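Local coordinates for aspartate aminotransferase (Rhodobacter sphaeroides, PDB 3NRA), which probably catalyses the pyridoxal-phosphate-dependent transfer of an amino group from L-aspartate to 2-oxoglutarate, giving oxaloacetate and L-glutamate, at residues A205-Q219 with L234-I248. Sequence-based numbering, arbitrary orientation.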
ATOM      1  N   ALA B 205      16.345  23.289   9.758  1.00 14.03           N
ATOM      2  CA  ALA B 205      17.339  22.359  10.234  1.00 14.66           C
ATOM      3  C   ALA B 205      17.807  22.708  11.650  1.00 14.60           C
ATOM      4  O   ALA B 205      17.911  21.820  12.499  1.00 16.28           O
ATOM      5  CB  ALA B 205      18.552  22.311   9.263  1.00 13.40           C
ATOM      6  N   ALA B 206      18.108  23.987  11.889  1.00 14.63           N
ATOM      7  CA  ALA B 206      18.608  24.444  13.201  1.00 15.55           C
ATOM      8  C   ALA B 206      17.554  24.281  14.294  1.00 15.97           C
ATOM      9  O   ALA B 206      17.863  23.838  15.406  1.00 16.37           O
ATOM     10  CB  ALA B 206      19.103  25.934  13.122  1.00 15.55           C
ATOM     11  N   LEU B 207      16.304  24.608  13.980  1.00 16.84           N
ATOM     12  CA  LEU B 207      15.223  24.484  14.984  1.00 17.24           C
ATOM     13  C   LEU B 207      14.984  23.015  15.349  1.00 17.54           C
ATOM     14  O   LEU B 207      14.907  22.673  16.527  1.00 17.48           O
ATOM     15  CB  LEU B 207      13.931  25.133  14.499  1.00 16.72           C
ATOM     16  CG  LEU B 207      13.912  26.668  14.466  1.00 17.95           C
ATOM     17  CD1 LEU B 207      12.692  27.142  13.679  1.00 13.43           C
ATOM     18  CD2 LEU B 207      13.956  27.289  15.880  1.00 14.41           C
ATOM     19  N   ALA B 208      14.962  22.144  14.339  1.00 17.52           N
ATOM     20  CA  ALA B 208      14.787  20.701  14.576  1.00 17.82           C
ATOM     21  C   ALA B 208      15.900  20.117  15.453  1.00 18.61           C
ATOM     22  O   ALA B 208      15.621  19.343  16.390  1.00 18.68           O
ATOM     23  CB  ALA B 208      14.684  19.931  13.251  1.00 16.66           C
ATOM     24  N   ALA B 209      17.145  20.493  15.162  1.00 19.07           N
ATOM     25  CA  ALA B 209      18.291  19.988  15.918  1.00 19.49           C
ATOM     26  C   ALA B 209      18.231  20.502  17.320  1.00 20.11           C
ATOM     27  O   ALA B 209      18.513  19.789  18.242  1.00 20.30           O
ATOM     28  CB  ALA B 209      19.606  20.389  15.262  1.00 19.05           C
ATOM     29  N   ARG B 210      17.820  21.749  17.474  1.00 21.00           N
ATOM     30  CA  ARG B 210      17.749  22.377  18.783  1.00 22.28           C
ATOM     31  C   ARG B 210      16.782  21.666  19.734  1.00 22.19           C
ATOM     32  O   ARG B 210      17.072  21.530  20.912  1.00 21.91           O
ATOM     33  CB  ARG B 210      17.333  23.833  18.617  1.00 22.62           C
ATOM     34  CG  ARG B 210      17.235  24.603  19.870  1.00 26.22           C
ATOM     35  CD  ARG B 210      16.888  26.056  19.560  1.00 29.69           C
ATOM     36  NE  ARG B 210      16.632  26.805  20.775  1.00 33.08           N
ATOM     37  CZ  ARG B 210      16.162  28.049  20.822  1.00 36.49           C
ATOM     38  NH1 ARG B 210      15.859  28.725  19.692  1.00 38.70           N
ATOM     39  NH2 ARG B 210      15.996  28.631  22.000  1.00 36.36           N
ATOM     40  N   TYR B 211      15.615  21.278  19.216  1.00 21.58           N
ATOM     41  CA  TYR B 211      14.551  20.698  20.027  1.00 22.05           C
ATOM     42  C   TYR B 211      14.473  19.168  19.917  1.00 22.60           C
ATOM     43  O   TYR B 211      13.666  18.554  20.581  1.00 23.84           O
ATOM     44  CB  TYR B 211      13.212  21.329  19.637  1.00 21.62           C
ATOM     45  CG  TYR B 211      13.110  22.739  20.097  1.00 20.68           C
ATOM     46  CD1 TYR B 211      12.736  23.036  21.402  1.00 21.40           C
ATOM     47  CD2 TYR B 211      13.471  23.781  19.276  1.00 20.01           C
ATOM     48  CE1 TYR B 211      12.670  24.358  21.848  1.00 19.51           C
ATOM     49  CE2 TYR B 211      13.438  25.097  19.727  1.00 19.41           C
ATOM     50  CZ  TYR B 211      13.021  25.365  21.010  1.00 19.20           C
ATOM     51  OH  TYR B 211      12.984  26.659  21.450  1.00 23.53           O
ATOM     52  N   GLY B 212      15.350  18.565  19.124  1.00 22.26           N
ATOM     53  CA  GLY B 212      15.420  17.122  19.014  1.00 22.42           C
ATOM     54  C   GLY B 212      14.250  16.571  18.210  1.00 21.73           C
ATOM     55  O   GLY B 212      13.770  15.499  18.492  1.00 22.14           O
ATOM     56  N   ALA B 213      13.815  17.320  17.199  1.00 20.90           N
ATOM     57  CA  ALA B 213      12.639  16.986  16.449  1.00 20.14           C
ATOM     58  C   ALA B 213      13.056  16.211  15.219  1.00 19.76           C
ATOM     59  O   ALA B 213      14.131  16.433  14.678  1.00 20.22           O
ATOM     60  CB  ALA B 213      11.860  18.272  16.040  1.00 20.25           C
ATOM     61  N   THR B 214      12.197  15.273  14.812  1.00 19.12           N
ATOM     62  CA  THR B 214      12.324  14.554  13.565  1.00 17.62           C
ATOM     63  C   THR B 214      11.612  15.358  12.470  1.00 16.79           C
ATOM     64  O   THR B 214      10.548  15.931  12.705  1.00 16.77           O
ATOM     65  CB  THR B 214      11.678  13.105  13.696  1.00 17.95           C
ATOM     66  OG1 THR B 214      12.479  12.294  14.557  1.00 18.57           O
ATOM     67  CG2 THR B 214      11.540  12.433  12.386  1.00 16.74           C
ATOM     68  N   VAL B 215      12.207  15.416  11.291  1.00 15.31           N
ATOM     69  CA  VAL B 215      11.611  16.093  10.166  1.00 14.61           C
ATOM     70  C   VAL B 215      11.419  15.081   9.045  1.00 14.17           C
ATOM     71  O   VAL B 215      12.341  14.321   8.728  1.00 15.18           O
ATOM     72  CB  VAL B 215      12.531  17.261   9.638  1.00 14.99           C
ATOM     73  CG1 VAL B 215      11.956  17.867   8.404  1.00 14.61           C
ATOM     74  CG2 VAL B 215      12.761  18.334  10.724  1.00 13.21           C
ATOM     75  N   ILE B 216      10.221  15.065   8.474  1.00 13.73           N
ATOM     76  CA  ILE B 216       9.898  14.315   7.251  1.00 12.73           C
ATOM     77  C   ILE B 216       9.793  15.335   6.136  1.00 12.92           C
ATOM     78  O   ILE B 216       8.900  16.167   6.154  1.00 14.37           O
ATOM     79  CB  ILE B 216       8.540  13.578   7.394  1.00 13.00           C
ATOM     80  CG1 ILE B 216       8.540  12.655   8.636  1.00 12.69           C
ATOM     81  CG2 ILE B 216       8.182  12.795   6.101  1.00 10.63           C
ATOM     82  CD1 ILE B 216       7.105  12.268   9.129  1.00 13.05           C
ATOM     83  N   ALA B 217      10.754  15.345   5.224  1.00 13.06           N
ATOM     84  CA  ALA B 217      10.762  16.298   4.112  1.00 13.08           C
ATOM     85  C   ALA B 217      10.242  15.609   2.844  1.00 12.83           C
ATOM     86  O   ALA B 217      10.861  14.672   2.338  1.00 11.58           O
ATOM     87  CB  ALA B 217      12.153  16.833   3.886  1.00 13.23           C
ATOM     88  N   ASP B 218       9.061  16.038   2.385  1.00 12.58           N
ATOM     89  CA  ASP B 218       8.403  15.437   1.225  1.00 12.00           C
ATOM     90  C   ASP B 218       8.822  16.231  -0.045  1.00 12.39           C
ATOM     91  O   ASP B 218       8.256  17.291  -0.370  1.00 10.94           O
ATOM     92  CB  ASP B 218       6.873  15.436   1.437  1.00 12.12           C
ATOM     93  CG  ASP B 218       6.115  14.692   0.338  1.00 10.40           C
ATOM     94  OD1 ASP B 218       6.697  14.439  -0.724  1.00 11.09           O
ATOM     95  OD2 ASP B 218       4.918  14.385   0.545  1.00  9.83           O
ATOM     96  N   GLN B 219       9.801  15.680  -0.757  1.00 13.20           N
ATOM     97  CA  GLN B 219      10.424  16.328  -1.894  1.00 13.16           C
ATOM     98  C   GLN B 219       9.985  15.701  -3.185  1.00 13.76           C
ATOM     99  O   GLN B 219      10.736  15.701  -4.190  1.00 14.49           O
ATOM    100  CB  GLN B 219      11.944  16.268  -1.743  1.00 13.42           C
ATOM    101  CG  GLN B 219      12.462  16.752  -0.346  1.00 12.13           C
ATOM    102  CD  GLN B 219      13.984  16.994  -0.324  1.00 12.91           C
ATOM    103  OE1 GLN B 219      14.508  17.660   0.577  1.00 11.68           O
ATOM    104  NE2 GLN B 219      14.691  16.468  -1.342  1.00 12.60           N
ATOM    105  N   LEU B 234      17.062  19.781   2.928  1.00 15.06           N
ATOM    106  CA  LEU B 234      17.174  19.765   4.409  0.50 14.95           C
ATOM    107  C   LEU B 234      18.175  18.738   4.905  1.00 14.99           C
ATOM    108  O   LEU B 234      18.940  19.016   5.804  1.00 15.45           O
ATOM    109  CB  LEU B 234      15.803  19.484   5.053  0.50 14.20           C
ATOM    110  CG  LEU B 234      15.764  19.623   6.586  0.50 14.09           C
ATOM    111  CD1 LEU B 234      16.091  21.046   6.979  0.50 13.18           C
ATOM    112  CD2 LEU B 234      14.396  19.205   7.150  0.50 11.35           C
ATOM    113  N   ARG B 235      18.171  17.550   4.294  1.00 14.42           N
ATOM    114  CA  ARG B 235      19.014  16.415   4.761  1.00 14.98           C
ATOM    115  C   ARG B 235      20.513  16.621   4.611  1.00 15.65           C
ATOM    116  O   ARG B 235      21.281  15.875   5.193  1.00 16.77           O
ATOM    117  CB  ARG B 235      18.615  15.105   4.033  1.00 14.13           C
ATOM    118  CG  ARG B 235      19.117  14.981   2.590  1.00 12.03           C
ATOM    119  CD  ARG B 235      18.507  13.726   1.917  1.00 13.29           C
ATOM    120  NE  ARG B 235      18.864  12.539   2.681  1.00 11.84           N
ATOM    121  CZ  ARG B 235      19.979  11.832   2.538  1.00 15.44           C
ATOM    122  NH1 ARG B 235      20.838  12.073   1.534  1.00 14.93           N
ATOM    123  NH2 ARG B 235      20.229  10.833   3.396  1.00 16.16           N
ATOM    124  N   ALA B 236      20.907  17.581   3.772  1.00 16.07           N
ATOM    125  CA  ALA B 236      22.294  17.967   3.594  1.00 16.95           C
ATOM    126  C   ALA B 236      22.727  19.140   4.485  1.00 17.80           C
ATOM    127  O   ALA B 236      23.905  19.479   4.504  1.00 18.31           O
ATOM    128  CB  ALA B 236      22.569  18.304   2.100  1.00 16.02           C
ATOM    129  N   GLU B 237      21.804  19.750   5.233  1.00 18.35           N
ATOM    130  CA  GLU B 237      22.188  20.884   6.164  1.00 19.15           C
ATOM    131  C   GLU B 237      23.163  20.459   7.268  1.00 19.74           C
ATOM    132  O   GLU B 237      22.947  19.479   7.944  1.00 19.46           O
ATOM    133  CB  GLU B 237      20.945  21.502   6.809  1.00 18.57           C
ATOM    134  CG  GLU B 237      20.112  22.309   5.884  1.00 19.22           C
ATOM    135  CD  GLU B 237      20.806  23.565   5.380  1.00 22.53           C
ATOM    136  OE1 GLU B 237      21.557  24.216   6.160  1.00 24.42           O
ATOM    137  OE2 GLU B 237      20.623  23.885   4.192  1.00 21.19           O
ATOM    138  N   ALA B 238      24.243  21.211   7.439  1.00 21.95           N
ATOM    139  CA  ALA B 238      25.242  20.919   8.512  1.00 23.25           C
ATOM    140  C   ALA B 238      24.621  20.922   9.951  1.00 24.08           C
ATOM    141  O   ALA B 238      25.069  20.167  10.832  1.00 24.73           O
ATOM    142  CB  ALA B 238      26.424  21.925   8.429  1.00 23.78           C
ATOM    143  N   ALA B 239      23.580  21.744  10.154  1.00 24.45           N
ATOM    144  CA  ALA B 239      22.922  21.888  11.466  1.00 24.97           C
ATOM    145  C   ALA B 239      22.091  20.680  11.870  1.00 25.34           C
ATOM    146  O   ALA B 239      21.838  20.461  13.055  1.00 25.92           O
ATOM    147  CB  ALA B 239      22.035  23.149  11.469  1.00 24.49           C
ATOM    148  N   VAL B 240      21.628  19.914  10.893  1.00 25.95           N
ATOM    149  CA  VAL B 240      20.680  18.863  11.176  1.00 26.40           C
ATOM    150  C   VAL B 240      21.407  17.560  11.349  1.00 27.50           C
ATOM    151  O   VAL B 240      22.423  17.326  10.728  1.00 27.81           O
ATOM    152  CB  VAL B 240      19.570  18.745  10.052  1.00 25.88           C
ATOM    153  CG1 VAL B 240      20.076  17.958   8.858  1.00 23.38           C
ATOM    154  CG2 VAL B 240      18.291  18.138  10.637  1.00 25.36           C
ATOM    155  N   ASP B 241      20.897  16.737  12.250  1.00 28.94           N
ATOM    156  CA  ASP B 241      21.365  15.365  12.398  0.70 29.79           C
ATOM    157  C   ASP B 241      20.678  14.521  11.343  1.00 28.74           C
ATOM    158  O   ASP B 241      19.449  14.454  11.300  1.00 28.50           O
ATOM    159  CB  ASP B 241      21.027  14.842  13.812  0.70 30.95           C
ATOM    160  CG  ASP B 241      21.426  13.377  14.021  0.70 32.34           C
ATOM    161  OD1 ASP B 241      22.240  12.827  13.220  0.70 32.01           O
ATOM    162  OD2 ASP B 241      20.938  12.791  15.018  0.70 35.14           O
ATOM    163  N   ALA B 242      21.476  13.878  10.492  1.00 28.79           N
ATOM    164  CA  ALA B 242      20.965  13.021   9.425  1.00 28.08           C
ATOM    165  C   ALA B 242      20.020  11.929   9.950  1.00 27.51           C
ATOM    166  O   ALA B 242      19.085  11.507   9.247  1.00 27.11           O
ATOM    167  CB  ALA B 242      22.146  12.383   8.641  1.00 27.97           C
ATOM    168  N   GLU B 243      20.269  11.468  11.172  1.00 27.56           N
ATOM    169  CA  GLU B 243      19.475  10.405  11.770  1.00 27.01           C
ATOM    170  C   GLU B 243      18.150  10.871  12.383  1.00 26.26           C
ATOM    171  O   GLU B 243      17.422  10.062  12.953  1.00 26.28           O
ATOM    172  CB  GLU B 243      20.323   9.644  12.811  1.00 28.39           C
ATOM    173  CG  GLU B 243      21.498   8.846  12.179  1.00 28.21           C
ATOM    174  CD  GLU B 243      21.019   7.837  11.121  1.00 29.67           C
ATOM    175  OE1 GLU B 243      20.089   7.056  11.422  1.00 28.72           O
ATOM    176  OE2 GLU B 243      21.547   7.854   9.981  1.00 33.19           O
ATOM    177  N   ASN B 244      17.818  12.152  12.241  1.00 25.05           N
ATOM    178  CA  ASN B 244      16.489  12.621  12.569  1.00 24.85           C
ATOM    179  C   ASN B 244      15.771  13.221  11.367  1.00 22.10           C
ATOM    180  O   ASN B 244      14.862  14.017  11.542  1.00 21.62           O
ATOM    181  CB  ASN B 244      16.545  13.660  13.708  1.00 26.84           C
ATOM    182  CG  ASN B 244      17.197  13.115  14.969  1.00 31.15           C
ATOM    183  OD1 ASN B 244      18.213  13.652  15.445  1.00 38.55           O
ATOM    184  ND2 ASN B 244      16.611  12.062  15.532  1.00 34.62           N
ATOM    185  N   VAL B 245      16.177  12.838  10.156  1.00 18.88           N
ATOM    186  CA  VAL B 245      15.523  13.281   8.971  1.00 17.20           C
ATOM    187  C   VAL B 245      15.158  12.071   8.115  1.00 16.47           C
ATOM    188  O   VAL B 245      15.964  11.154   7.927  1.00 15.71           O
ATOM    189  CB  VAL B 245      16.399  14.251   8.162  1.00 17.50           C
ATOM    190  CG1 VAL B 245      15.659  14.717   6.892  1.00 14.10           C
ATOM    191  CG2 VAL B 245      16.839  15.462   9.034  1.00 16.05           C
ATOM    192  N   VAL B 246      13.933  12.069   7.629  1.00 15.72           N
ATOM    193  CA  VAL B 246      13.505  11.157   6.590  1.00 15.13           C
ATOM    194  C   VAL B 246      13.041  12.002   5.412  1.00 14.83           C
ATOM    195  O   VAL B 246      12.256  12.918   5.581  1.00 15.58           O
ATOM    196  CB  VAL B 246      12.383  10.251   7.088  1.00 14.75           C
ATOM    197  CG1 VAL B 246      11.835   9.376   5.964  1.00 14.30           C
ATOM    198  CG2 VAL B 246      12.900   9.388   8.247  1.00 17.42           C
ATOM    199  N   THR B 247      13.595  11.734   4.241  1.00 13.69           N
ATOM    200  CA  THR B 247      13.204  12.404   3.020  1.00 12.94           C
ATOM    201  C   THR B 247      12.474  11.408   2.182  1.00 12.60           C
ATOM    202  O   THR B 247      12.899  10.249   2.078  1.00 12.05           O
ATOM    203  CB  THR B 247      14.419  12.913   2.258  1.00 13.24           C
ATOM    204  OG1 THR B 247      15.201  13.752   3.117  1.00 12.60           O
ATOM    205  CG2 THR B 247      14.004  13.728   1.012  1.00 11.93           C
ATOM    206  N   ILE B 248      11.365  11.830   1.592  1.00 12.54           N
ATOM    207  CA  ILE B 248      10.596  10.961   0.726  1.00 12.43           C
ATOM    208  C   ILE B 248      10.414  11.617  -0.622  1.00 12.30           C
ATOM    209  O   ILE B 248      10.302  12.811  -0.713  1.00 10.30           O
ATOM    210  CB  ILE B 248       9.230  10.533   1.355  1.00 13.39           C
ATOM    211  CG1 ILE B 248       8.229  11.673   1.401  1.00 14.24           C
ATOM    212  CG2 ILE B 248       9.432   9.970   2.809  1.00 10.79           C
ATOM    213  CD1 ILE B 248       6.858  11.247   2.090  1.00 12.63           C
TER
HETATM  214  O   HOH W   1      16.167  16.572   2.450  1.00  9.16           O
HETATM  215  O   HOH W   2      14.400  20.202   1.494  1.00  9.43           O
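Asp218 and Ile248 meet near the C-terminal ends of two neighbouring parallel strands, their side chains slanting across each other on the face that also carries Ile216 and Val246. With chi1 at 72°, CG1 of Ile248 sits between its own backbone N and carbonyl carbon, which swings it across the aspartate, 3.8 Å from Asp218 CG, while CD1 lies 4.0 Å from Asp218 OD2. That same OD2 hydrogen-bonds N1 of the pyridoxal phosphate-lysine adduct at position 253, the pairing by which fold-type I aminotransferases hold and probably polarise the pyridine ring. An alanine in place of Asp218 would probably leave N1 without its hydrogen-bonding partner and Ile248 CD1 without the carboxylate it packs on. Strands 214-218 and 245-249 belong to the mixed sheet of the large domain, and five backbone hydrogen bonds join the segments, ending with Gln219 N to Ile248 O at 2.9 Å. Beside the opposite face, that of Val215, Ala217 and Thr247, the extended Gln219 side chain crosses Thr247, CD lying 3.5 Å from Thr247 CG2. Its OE1 accepts from two waters, which in turn accept from the backbone N of Leu234 and of Arg235, while NE2 bonds His233. Farther back, the methyl of Ala205, on helix 198-211, packs against Glu237 CB at 3.5 Å and Val240 CB at 3.8 Å, seating the helix against the turn 237-240.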